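Local atomic coordinates of imidazoleglycerol-phosphate dehydratase (Staphylococcus aureus subsp. aureus, PDB entry 2AE8), a protein that catalyses the manganese-dependent dehydration of imidazoleglycerol phosphate to imidazoleacetol phosphate, the sixth step of histidine biosynthesis. Residues F62-L76 with H187-L201. Residues are numbered along the deposited sequence; the frame is centred on the assembly and turned at random.
With MG (magnesium ion), chain L; MG (magnesium ion), chain T.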
# COMPACT_ATOMS: atom_id res chain seq x y z
N PHE B 62 -10.59 40.99 21.78
CA PHE B 62 -11.00 39.60 21.97
C PHE B 62 -10.59 39.12 23.35
O PHE B 62 -11.33 38.39 23.99
CB PHE B 62 -10.44 38.68 20.86
CG PHE B 62 -10.92 37.26 20.97
CD1 PHE B 62 -12.21 36.92 20.58
CD2 PHE B 62 -10.09 36.27 21.51
CE1 PHE B 62 -12.66 35.60 20.69
CE2 PHE B 62 -10.54 34.95 21.62
CZ PHE B 62 -11.83 34.61 21.21
N LEU B 63 -9.41 39.55 23.81
CA LEU B 63 -8.91 39.17 25.13
C LEU B 63 -9.81 39.76 26.22
O LEU B 63 -10.11 39.08 27.20
CB LEU B 63 -7.45 39.60 25.31
CG LEU B 63 -6.72 39.07 26.56
CD1 LEU B 63 -6.74 37.54 26.65
CD2 LEU B 63 -5.28 39.61 26.62
N ASN B 64 -10.28 41.00 26.03
CA ASN B 64 -11.29 41.59 26.93
C ASN B 64 -12.49 40.69 27.13
O ASN B 64 -12.90 40.44 28.28
CB ASN B 64 -11.73 42.98 26.44
CG ASN B 64 -10.68 44.04 26.66
OD1 ASN B 64 -9.64 43.78 27.26
ND2 ASN B 64 -10.93 45.24 26.17
N HIS B 65 -13.06 40.18 26.04
CA HIS B 65 -14.25 39.35 26.13
C HIS B 65 -13.96 38.04 26.88
O HIS B 65 -14.75 37.62 27.74
CB HIS B 65 -14.84 39.05 24.75
CG HIS B 65 -16.09 38.22 24.79
ND1 HIS B 65 -17.14 38.49 25.64
CD2 HIS B 65 -16.47 37.13 24.07
CE1 HIS B 65 -18.10 37.59 25.46
NE2 HIS B 65 -17.71 36.75 24.51
N MSE B 66 -12.83 37.42 26.55
CA MSE B 66 -12.45 36.13 27.18
C MSE B 66 -12.20 36.26 28.70
O MSE B 66 -12.63 35.42 29.50
CB MSE B 66 -11.23 35.53 26.47
CG MSE B 66 -11.51 35.05 25.03
SE MSE B 66 -13.02 33.77 24.83
CE MSE B 66 -14.39 34.98 24.18
N LEU B 67 -11.48 37.32 29.09
CA LEU B 67 -11.23 37.57 30.52
C LEU B 67 -12.50 37.98 31.25
O LEU B 67 -12.66 37.70 32.42
CB LEU B 67 -10.10 38.59 30.72
CG LEU B 67 -8.76 38.15 30.13
CD1 LEU B 67 -7.65 39.19 30.32
CD2 LEU B 67 -8.35 36.81 30.74
N THR B 68 -13.42 38.63 30.54
CA THR B 68 -14.74 38.90 31.14
C THR B 68 -15.44 37.57 31.43
O THR B 68 -16.05 37.40 32.49
CB THR B 68 -15.59 39.83 30.23
OG1 THR B 68 -14.94 41.11 30.15
CG2 THR B 68 -17.01 40.01 30.78
N LEU B 69 -15.32 36.61 30.50
CA LEU B 69 -15.86 35.27 30.71
C LEU B 69 -15.20 34.55 31.89
O LEU B 69 -15.88 33.92 32.72
CB LEU B 69 -15.71 34.43 29.42
CG LEU B 69 -16.77 34.69 28.36
CD1 LEU B 69 -16.27 34.21 27.01
CD2 LEU B 69 -18.11 33.99 28.72
N PHE B 70 -13.88 34.66 31.96
CA PHE B 70 -13.11 34.12 33.07
C PHE B 70 -13.65 34.63 34.41
O PHE B 70 -13.92 33.86 35.34
CB PHE B 70 -11.63 34.48 32.90
CG PHE B 70 -10.78 34.18 34.11
CD1 PHE B 70 -10.20 32.91 34.28
CD2 PHE B 70 -10.54 35.16 35.08
CE1 PHE B 70 -9.41 32.63 35.40
CE2 PHE B 70 -9.76 34.89 36.21
CZ PHE B 70 -9.19 33.61 36.38
N THR B 71 -13.84 35.94 34.51
CA THR B 71 -14.31 36.51 35.79
C THR B 71 -15.64 35.93 36.20
O THR B 71 -15.79 35.49 37.34
CB THR B 71 -14.34 38.06 35.81
OG1 THR B 71 -15.27 38.55 34.83
CG2 THR B 71 -12.99 38.61 35.54
N PHE B 72 -16.60 35.88 35.27
CA PHE B 72 -17.93 35.37 35.57
C PHE B 72 -17.92 33.89 35.96
O PHE B 72 -18.59 33.48 36.92
CB PHE B 72 -18.88 35.58 34.38
CG PHE B 72 -20.29 35.14 34.64
CD1 PHE B 72 -21.24 36.05 35.11
CD2 PHE B 72 -20.69 33.81 34.44
CE1 PHE B 72 -22.55 35.65 35.36
CE2 PHE B 72 -22.00 33.40 34.70
CZ PHE B 72 -22.93 34.32 35.15
N HIS B 73 -17.17 33.09 35.22
CA HIS B 73 -17.20 31.64 35.43
C HIS B 73 -16.31 31.11 36.54
O HIS B 73 -16.57 30.03 37.05
CB HIS B 73 -16.93 30.89 34.12
CG HIS B 73 -18.04 31.03 33.13
ND1 HIS B 73 -19.17 30.25 33.19
CD2 HIS B 73 -18.24 31.91 32.12
CE1 HIS B 73 -20.00 30.62 32.23
NE2 HIS B 73 -19.46 31.62 31.56
N SER B 74 -15.26 31.87 36.90
CA SER B 74 -14.39 31.52 38.03
C SER B 74 -14.90 32.07 39.37
O SER B 74 -14.49 31.58 40.43
CB SER B 74 -12.96 32.03 37.81
OG SER B 74 -12.91 33.45 37.83
N GLY B 75 -15.74 33.09 39.32
CA GLY B 75 -16.16 33.84 40.51
C GLY B 75 -15.13 34.86 41.00
O GLY B 75 -15.33 35.50 42.04
N LEU B 76 -14.04 35.01 40.26
CA LEU B 76 -12.98 35.95 40.65
C LEU B 76 -13.12 37.29 39.94
O LEU B 76 -13.44 37.33 38.75
CB LEU B 76 -11.59 35.37 40.39
CG LEU B 76 -11.32 33.95 40.91
CD1 LEU B 76 -10.04 33.41 40.33
CD2 LEU B 76 -11.28 33.93 42.43
N HIS B 187 -14.22 30.65 17.27
CA HIS B 187 -14.71 31.49 18.37
C HIS B 187 -15.31 30.58 19.46
O HIS B 187 -14.99 30.74 20.64
CB HIS B 187 -15.75 32.50 17.85
CG HIS B 187 -16.16 33.51 18.87
ND1 HIS B 187 -15.83 34.85 18.77
CD2 HIS B 187 -16.85 33.38 20.03
CE1 HIS B 187 -16.32 35.50 19.82
NE2 HIS B 187 -16.94 34.63 20.59
N HIS B 188 -16.12 29.61 19.05
CA HIS B 188 -16.72 28.65 19.95
C HIS B 188 -15.67 27.80 20.66
O HIS B 188 -15.81 27.48 21.84
CB HIS B 188 -17.66 27.71 19.18
CG HIS B 188 -18.91 28.36 18.69
ND1 HIS B 188 -19.81 27.72 17.89
CD2 HIS B 188 -19.39 29.62 18.88
CE1 HIS B 188 -20.81 28.53 17.61
NE2 HIS B 188 -20.58 29.69 18.20
N GLU B 189 -14.62 27.43 19.91
CA GLU B 189 -13.57 26.58 20.44
C GLU B 189 -12.85 27.28 21.59
O GLU B 189 -12.68 26.73 22.67
CB GLU B 189 -12.57 26.25 19.33
CG GLU B 189 -13.02 25.14 18.36
CD GLU B 189 -12.19 25.11 17.07
OE1 GLU B 189 -11.21 25.88 16.92
OE2 GLU B 189 -12.58 24.35 16.16
N ILE B 190 -12.40 28.50 21.34
CA ILE B 190 -11.73 29.28 22.35
C ILE B 190 -12.66 29.60 23.54
O ILE B 190 -12.25 29.49 24.70
CB ILE B 190 -11.19 30.58 21.73
CG1 ILE B 190 -10.17 30.22 20.63
CG2 ILE B 190 -10.53 31.44 22.81
CD1 ILE B 190 -9.84 31.38 19.68
N GLU B 191 -13.89 29.98 23.24
CA GLU B 191 -14.85 30.30 24.29
C GLU B 191 -15.15 29.11 25.19
O GLU B 191 -15.13 29.24 26.42
CB GLU B 191 -16.13 30.90 23.70
CG GLU B 191 -17.17 31.25 24.74
CD GLU B 191 -18.12 32.34 24.29
OE1 GLU B 191 -17.98 32.86 23.16
OE2 GLU B 191 -19.02 32.69 25.08
N ALA B 192 -15.42 27.94 24.61
CA ALA B 192 -15.61 26.72 25.42
C ALA B 192 -14.41 26.44 26.33
O ALA B 192 -14.57 26.08 27.50
CB ALA B 192 -15.90 25.49 24.51
N ILE B 193 -13.20 26.62 25.80
CA ILE B 193 -11.97 26.41 26.59
C ILE B 193 -11.87 27.41 27.77
O ILE B 193 -11.58 27.03 28.90
CB ILE B 193 -10.71 26.49 25.71
CG1 ILE B 193 -10.62 25.29 24.74
CG2 ILE B 193 -9.43 26.60 26.59
CD1 ILE B 193 -9.58 25.49 23.66
N PHE B 194 -12.09 28.70 27.49
CA PHE B 194 -12.10 29.71 28.56
C PHE B 194 -13.18 29.44 29.60
O PHE B 194 -12.92 29.53 30.79
CB PHE B 194 -12.23 31.13 28.01
CG PHE B 194 -10.92 31.78 27.71
CD1 PHE B 194 -10.24 32.48 28.72
CD2 PHE B 194 -10.36 31.70 26.44
CE1 PHE B 194 -9.02 33.10 28.46
CE2 PHE B 194 -9.12 32.32 26.15
CZ PHE B 194 -8.44 33.03 27.17
N LYS B 195 -14.39 29.10 29.16
CA LYS B 195 -15.47 28.78 30.08
C LYS B 195 -15.13 27.57 30.96
O LYS B 195 -15.29 27.61 32.19
CB LYS B 195 -16.81 28.56 29.36
CG LYS B 195 -17.46 29.85 28.76
CD LYS B 195 -18.86 29.58 28.13
CE LYS B 195 -19.86 28.94 29.13
NZ LYS B 195 -21.28 28.93 28.60
N ALA B 196 -14.67 26.49 30.35
CA ALA B 196 -14.34 25.27 31.08
C ALA B 196 -13.18 25.47 32.05
O ALA B 196 -13.25 24.99 33.16
CB ALA B 196 -14.05 24.12 30.11
N PHE B 197 -12.11 26.13 31.62
CA PHE B 197 -10.99 26.36 32.52
C PHE B 197 -11.43 27.18 33.75
O PHE B 197 -11.07 26.84 34.88
CB PHE B 197 -9.85 27.11 31.82
CG PHE B 197 -8.74 27.52 32.76
CD1 PHE B 197 -7.77 26.60 33.15
CD2 PHE B 197 -8.68 28.82 33.29
CE1 PHE B 197 -6.75 26.95 34.03
CE2 PHE B 197 -7.67 29.18 34.18
CZ PHE B 197 -6.70 28.25 34.55
N SER B 198 -12.17 28.26 33.51
CA SER B 198 -12.63 29.17 34.57
C SER B 198 -13.47 28.41 35.58
O SER B 198 -13.28 28.55 36.78
CB SER B 198 -13.49 30.28 33.99
OG SER B 198 -12.80 30.96 32.99
N ARG B 199 -14.42 27.62 35.09
CA ARG B 199 -15.31 26.89 35.95
C ARG B 199 -14.57 25.84 36.74
O ARG B 199 -14.77 25.71 37.93
CB ARG B 199 -16.45 26.25 35.16
CG ARG B 199 -17.47 27.25 34.66
CD ARG B 199 -18.85 26.64 34.74
NE ARG B 199 -19.83 27.68 35.05
CZ ARG B 199 -20.90 27.51 35.82
NH1 ARG B 199 -21.17 26.34 36.39
NH2 ARG B 199 -21.71 28.53 36.02
N ALA B 200 -13.69 25.08 36.07
CA ALA B 200 -12.87 24.07 36.73
C ALA B 200 -11.99 24.69 37.81
O ALA B 200 -11.85 24.13 38.90
CB ALA B 200 -11.98 23.33 35.70
N LEU B 201 -11.37 25.82 37.48
CA LEU B 201 -10.57 26.57 38.46
C LEU B 201 -11.43 27.01 39.64
O LEU B 201 -11.08 26.74 40.78
CB LEU B 201 -9.88 27.79 37.82
CG LEU B 201 -9.04 28.64 38.79
CD1 LEU B 201 -7.86 27.88 39.36
CD2 LEU B 201 -8.59 29.94 38.14
MG MG L . -18.28 34.86 22.55
MG MG T . -21.94 31.39 18.34
O HOH W 1 -20.21 35.45 24.66
O HOH W 2 -20.98 32.41 20.40
O HOH W 3 -22.90 30.79 16.42
O HOH W 4 -23.61 30.22 18.92
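E191 OE1 binds a magnesium ion at 2.1 Å, and H187 NE2, from the same helix, holds that ion at 2.4 Å. From the facing helix H65, a residue of the same metal site, approaches: in the conformer described its NE2 lies a long, weak 2.8 Å from the magnesium ion. H92 of a second subunit is a further ligand, so the site is shared between two subunits. The other carboxylate oxygen of E191, OE2, accepts from a water that also meets H65 NE2, while L69 CD1 lies over one face of the H65 ring. Beside the metal, F62 and H187 form an offset edge-to-face pair, the F62 edge toward H187 with the planes at 82°; CE2 of F62 meets I190 CG2.

Next along the helices comes an apolar patch. M66, present as selenomethionine, sets CB almost on the normal of the F194 ring, 3.6 Å from its centroid; bends at chi2 and chi3 bring SE obliquely to the same ring, a Met-aromatic contact. The far end is mixed. S198 is a knob among L69, F70, H73 and S74, its OG donating to F194 O of its own helix. K195 NZ goes on to Y118 of a third subunit.

Helices 61-74 and 186-205, crossing at -33°, thus build buried core and bring together residues of one metal site, equivalent to a manganese site of the enzyme. R199 NE donates to H73 ND1 in the ring plane at 3.2 Å and, with F72 and K195 CG on opposite faces, fixes the ring's orientation.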